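Local structure of interferon-inducible protein AIM2 (Mus musculus, 4JBM) at residues N113-I121 against Y130-T138. The protein senses double-stranded DNA in the cytosol through its HIN domain and assembles the AIM2 inflammasome, which leads to pyroptosis. Sequence-based numbering, arbitrary orientation.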
ATOM      1  N   ASN A 113       0.089   2.763  -2.337  1.00 56.12           N
ATOM      2  CA  ASN A 113       0.160   1.452  -2.965  1.00 59.56           C
ATOM      3  C   ASN A 113      -0.005   1.688  -4.465  1.00 59.57           C
ATOM      4  O   ASN A 113      -0.552   2.717  -4.862  1.00 53.84           O
ATOM      5  CB  ASN A 113      -0.962   0.537  -2.473  1.00 65.96           C
ATOM      6  CG  ASN A 113      -1.049   0.466  -0.961  1.00 78.29           C
ATOM      7  OD1 ASN A 113      -0.519  -0.448  -0.338  1.00 69.59           O
ATOM      8  ND2 ASN A 113      -1.756   1.417  -0.367  1.00 82.75           N
ATOM      9  N   GLY A 114       0.441   0.750  -5.295  1.00 43.80           N
ATOM     10  CA  GLY A 114       0.273   0.907  -6.727  1.00 52.49           C
ATOM     11  C   GLY A 114       1.299   0.192  -7.579  1.00 59.80           C
ATOM     12  O   GLY A 114       2.209  -0.471  -7.072  1.00 55.43           O
ATOM     13  N   LEU A 115       1.158   0.371  -8.889  1.00 61.76           N
ATOM     14  CA  LEU A 115       1.983  -0.305  -9.880  1.00 53.85           C
ATOM     15  C   LEU A 115       2.693   0.752 -10.696  1.00 52.95           C
ATOM     16  O   LEU A 115       2.053   1.609 -11.293  1.00 54.19           O
ATOM     17  CB  LEU A 115       1.101  -1.167 -10.800  1.00 45.40           C
ATOM     18  CG  LEU A 115       1.859  -1.971 -11.859  1.00 56.46           C
ATOM     19  CD1 LEU A 115       2.732  -3.068 -11.214  1.00 47.39           C
ATOM     20  CD2 LEU A 115       0.897  -2.559 -12.894  1.00 48.16           C
ATOM     21  N   PHE A 116       4.019   0.687 -10.746  1.00 55.41           N
ATOM     22  CA  PHE A 116       4.779   1.770 -11.345  1.00 46.52           C
ATOM     23  C   PHE A 116       5.815   1.307 -12.350  1.00 48.32           C
ATOM     24  O   PHE A 116       6.575   0.386 -12.078  1.00 58.14           O
ATOM     25  CB  PHE A 116       5.461   2.606 -10.252  1.00 44.99           C
ATOM     26  CG  PHE A 116       4.508   3.195  -9.250  1.00 41.04           C
ATOM     27  CD1 PHE A 116       3.892   4.417  -9.495  1.00 44.31           C
ATOM     28  CD2 PHE A 116       4.242   2.545  -8.058  1.00 36.54           C
ATOM     29  CE1 PHE A 116       3.036   4.986  -8.564  1.00 49.75           C
ATOM     30  CE2 PHE A 116       3.375   3.102  -7.112  1.00 37.08           C
ATOM     31  CZ  PHE A 116       2.766   4.324  -7.370  1.00 47.83           C
ATOM     32  N   LYS A 117       5.842   1.969 -13.505  1.00 45.33           N
ATOM     33  CA  LYS A 117       6.863   1.729 -14.513  1.00 52.23           C
ATOM     34  C   LYS A 117       8.163   2.347 -14.025  1.00 61.74           C
ATOM     35  O   LYS A 117       8.182   3.498 -13.566  1.00 67.95           O
ATOM     36  CB  LYS A 117       6.493   2.369 -15.856  1.00 54.12           C
ATOM     37  CG  LYS A 117       5.284   1.783 -16.576  1.00 51.34           C
ATOM     38  CD  LYS A 117       5.016   2.556 -17.855  1.00 53.86           C
ATOM     39  CE  LYS A 117       4.522   3.968 -17.549  1.00 51.71           C
ATOM     40  NZ  LYS A 117       3.215   4.005 -16.814  1.00 57.08           N
ATOM     41  N   VAL A 118       9.240   1.579 -14.120  1.00 55.96           N
ATOM     42  CA  VAL A 118      10.566   2.066 -13.783  1.00 56.44           C
ATOM     43  C   VAL A 118      11.464   2.245 -15.008  1.00 58.86           C
ATOM     44  O   VAL A 118      11.602   1.338 -15.834  1.00 62.59           O
ATOM     45  CB  VAL A 118      11.252   1.166 -12.729  1.00 64.20           C
ATOM     46  CG1 VAL A 118      10.971  -0.288 -13.006  1.00 65.07           C
ATOM     47  CG2 VAL A 118      12.755   1.445 -12.666  1.00 58.99           C
ATOM     48  N   GLN A 119      12.066   3.429 -15.108  1.00 60.64           N
ATOM     49  CA  GLN A 119      13.037   3.745 -16.150  1.00 75.72           C
ATOM     50  C   GLN A 119      14.502   3.529 -15.711  1.00 85.91           C
ATOM     51  O   GLN A 119      15.306   3.034 -16.494  1.00 95.57           O
ATOM     52  CB  GLN A 119      12.847   5.189 -16.631  1.00 72.15           C
ATOM     53  CG  GLN A 119      12.745   6.204 -15.500  1.00 83.20           C
ATOM     54  CD  GLN A 119      12.482   7.615 -15.985  1.00 94.08           C
ATOM     55  OE1 GLN A 119      12.216   7.840 -17.165  1.00 97.01           O
ATOM     56  NE2 GLN A 119      12.544   8.574 -15.070  1.00104.99           N
ATOM     57  N   LYS A 120      14.853   3.896 -14.475  1.00 79.22           N
ATOM     58  CA  LYS A 120      16.232   3.689 -13.993  1.00 78.67           C
ATOM     59  C   LYS A 120      16.378   3.122 -12.570  1.00 74.98           C
ATOM     60  O   LYS A 120      15.530   3.337 -11.706  1.00 75.95           O
ATOM     61  CB  LYS A 120      17.089   4.952 -14.165  1.00 78.97           C
ATOM     62  CG  LYS A 120      16.695   6.146 -13.314  1.00 81.12           C
ATOM     63  CD  LYS A 120      17.613   7.335 -13.623  1.00 84.31           C
ATOM     64  CE  LYS A 120      17.426   8.473 -12.621  1.00 86.20           C
ATOM     65  NZ  LYS A 120      18.320   9.636 -12.902  1.00 85.68           N
ATOM     66  N   ILE A 121      17.467   2.384 -12.360  1.00 79.92           N
ATOM     67  CA  ILE A 121      17.760   1.697 -11.099  1.00 77.35           C
ATOM     68  C   ILE A 121      19.152   2.039 -10.562  1.00 86.27           C
ATOM     69  O   ILE A 121      20.150   1.556 -11.090  1.00 86.94           O
ATOM     70  CB  ILE A 121      17.706   0.158 -11.269  1.00 66.63           C
ATOM     71  CG1 ILE A 121      16.350  -0.301 -11.808  1.00 71.48           C
ATOM     72  CG2 ILE A 121      18.025  -0.546  -9.953  1.00 59.86           C
ATOM     73  CD1 ILE A 121      16.299  -0.435 -13.313  1.00 84.01           C
ATOM     74  N   TYR A 130      14.760   3.677  -7.337  1.00 73.23           N
ATOM     75  CA  TYR A 130      14.093   3.341  -8.582  1.00 58.22           C
ATOM     76  C   TYR A 130      13.518   4.600  -9.201  1.00 60.93           C
ATOM     77  O   TYR A 130      12.652   5.251  -8.620  1.00 64.62           O
ATOM     78  CB  TYR A 130      12.982   2.325  -8.326  1.00 51.60           C
ATOM     79  CG  TYR A 130      13.472   0.968  -7.848  1.00 67.43           C
ATOM     80  CD1 TYR A 130      13.812  -0.029  -8.755  1.00 63.57           C
ATOM     81  CD2 TYR A 130      13.570   0.677  -6.494  1.00 70.08           C
ATOM     82  CE1 TYR A 130      14.246  -1.274  -8.325  1.00 65.52           C
ATOM     83  CE2 TYR A 130      14.000  -0.564  -6.054  1.00 65.25           C
ATOM     84  CZ  TYR A 130      14.337  -1.534  -6.972  1.00 64.47           C
ATOM     85  OH  TYR A 130      14.768  -2.768  -6.538  1.00 72.61           O
ATOM     86  N   GLY A 131      14.008   4.951 -10.385  1.00 53.32           N
ATOM     87  CA  GLY A 131      13.420   6.055 -11.113  1.00 64.39           C
ATOM     88  C   GLY A 131      12.134   5.519 -11.704  1.00 74.77           C
ATOM     89  O   GLY A 131      12.155   4.602 -12.514  1.00 64.99           O
ATOM     90  N   ILE A 132      11.006   6.068 -11.275  1.00 69.34           N
ATOM     91  CA  ILE A 132       9.725   5.651 -11.800  1.00 60.44           C
ATOM     92  C   ILE A 132       9.110   6.795 -12.583  1.00 75.10           C
ATOM     93  O   ILE A 132       9.455   7.966 -12.354  1.00 79.58           O
ATOM     94  CB  ILE A 132       8.746   5.192 -10.695  1.00 53.69           C
ATOM     95  CG1 ILE A 132       8.360   6.360  -9.786  1.00 56.68           C
ATOM     96  CG2 ILE A 132       9.329   4.051  -9.893  1.00 61.38           C
ATOM     97  CD1 ILE A 132       7.203   6.038  -8.818  1.00 59.71           C
ATOM     98  N   HIS A 133       8.211   6.455 -13.507  1.00 60.69           N
ATOM     99  CA  HIS A 133       7.624   7.474 -14.373  1.00 57.63           C
ATOM    100  C   HIS A 133       6.212   7.172 -14.861  1.00 59.52           C
ATOM    101  O   HIS A 133       5.818   6.009 -15.028  1.00 53.98           O
ATOM    102  CB  HIS A 133       8.534   7.730 -15.583  1.00 59.34           C
ATOM    103  CG  HIS A 133       8.517   6.630 -16.598  1.00 67.44           C
ATOM    104  ND1 HIS A 133       9.225   5.463 -16.436  1.00 73.54           N
ATOM    105  CD2 HIS A 133       7.866   6.518 -17.782  1.00 67.44           C
ATOM    106  CE1 HIS A 133       9.021   4.677 -17.479  1.00 66.77           C
ATOM    107  NE2 HIS A 133       8.198   5.290 -18.306  1.00 66.97           N
ATOM    108  N   ASP A 134       5.458   8.247 -15.072  1.00 60.24           N
ATOM    109  CA  ASP A 134       4.206   8.202 -15.814  1.00 57.00           C
ATOM    110  C   ASP A 134       4.140   9.467 -16.666  1.00 72.45           C
ATOM    111  O   ASP A 134       5.149  10.152 -16.821  1.00 73.66           O
ATOM    112  CB  ASP A 134       2.995   8.016 -14.885  1.00 53.92           C
ATOM    113  CG  ASP A 134       2.813   9.163 -13.886  1.00 62.64           C
ATOM    114  OD1 ASP A 134       3.235  10.300 -14.171  1.00 65.24           O
ATOM    115  OD2 ASP A 134       2.251   8.919 -12.797  1.00 55.37           O
ATOM    116  N   LYS A 135       2.974   9.782 -17.220  1.00 76.18           N
ATOM    117  CA  LYS A 135       2.863  10.957 -18.081  1.00 73.37           C
ATOM    118  C   LYS A 135       2.869  12.294 -17.329  1.00 73.62           C
ATOM    119  O   LYS A 135       2.946  13.352 -17.950  1.00 72.04           O
ATOM    120  CB  LYS A 135       1.634  10.835 -18.991  1.00 76.05           C
ATOM    121  CG  LYS A 135       1.792   9.772 -20.071  1.00 79.35           C
ATOM    122  CD  LYS A 135       0.639   9.755 -21.058  1.00 81.27           C
ATOM    123  CE  LYS A 135       1.144   9.440 -22.456  1.00 85.06           C
ATOM    124  NZ  LYS A 135       2.090   8.289 -22.455  1.00 86.51           N
ATOM    125  N   THR A 136       2.813  12.243 -16.000  1.00 69.89           N
ATOM    126  CA  THR A 136       2.677  13.457 -15.193  1.00 79.86           C
ATOM    127  C   THR A 136       4.001  13.929 -14.580  1.00 87.71           C
ATOM    128  O   THR A 136       4.064  15.003 -13.974  1.00 83.08           O
ATOM    129  CB  THR A 136       1.685  13.259 -14.034  1.00 78.94           C
ATOM    130  OG1 THR A 136       2.123  12.178 -13.203  1.00 71.85           O
ATOM    131  CG2 THR A 136       0.264  12.997 -14.564  1.00 80.84           C
ATOM    132  N   GLY A 137       5.039  13.108 -14.700  1.00 85.09           N
ATOM    133  CA  GLY A 137       6.332  13.444 -14.139  1.00 80.44           C
ATOM    134  C   GLY A 137       7.189  12.234 -13.832  1.00 84.24           C
ATOM    135  O   GLY A 137       6.850  11.105 -14.195  1.00 84.77           O
ATOM    136  N   THR A 138       8.324  12.482 -13.186  1.00 80.59           N
ATOM    137  CA  THR A 138       9.226  11.423 -12.757  1.00 75.29           C
ATOM    138  C   THR A 138       9.363  11.488 -11.247  1.00 73.23           C
ATOM    139  O   THR A 138       9.131  12.537 -10.634  1.00 72.97           O
ATOM    140  CB  THR A 138      10.618  11.554 -13.393  1.00 76.89           C
ATOM    141  OG1 THR A 138      11.181  12.828 -13.048  1.00 81.01           O
ATOM    142  CG2 THR A 138      10.520  11.434 -14.908  1.00 60.32           C
TER
HETATM  143  O   HOH W   1       3.965   4.135 -14.101  1.00 57.63           O
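I132 and F116 form the apolar centre: methyl CD1 of I132 lies 3.7 Å from CD1 of the F116 ring, obliquely to it, and I158 and M139 pack on the same isoleucine. I132 reaches the ring because its CG1 sits between backbone N and carbonyl carbon (chi1 66°). On the face that carries V118, I121, Y130 and I132, V118 CG2 meets the edge of the Y130 ring at CD1, 4.3 Å away, and I121 CG1 touches the same CD1 obliquely; F182 meets this ring too. Between the backbones, G131 O accepts from Q119 N (2.8 Å) and, weakly, from K120 N, while G131 N donates to K120 O (2.6 Å). On the opposite face, with K117 and H133, the imidazole lies between K117, whose CB makes an off-centre CH-pi contact, and Q119, whose amide plane is turned 26° from the ring; H133 ND1 is buried without a partner. At the polar edge the K117 chain bends at chi3 and chi4, bringing NZ to a water 2.8 Å away that also accepts from K117 N and donates to H133 O. Opposing Q119 and K120 to G131 makes a classic beta bulge in an antiparallel hairpin of the HIN domain's second OB fold.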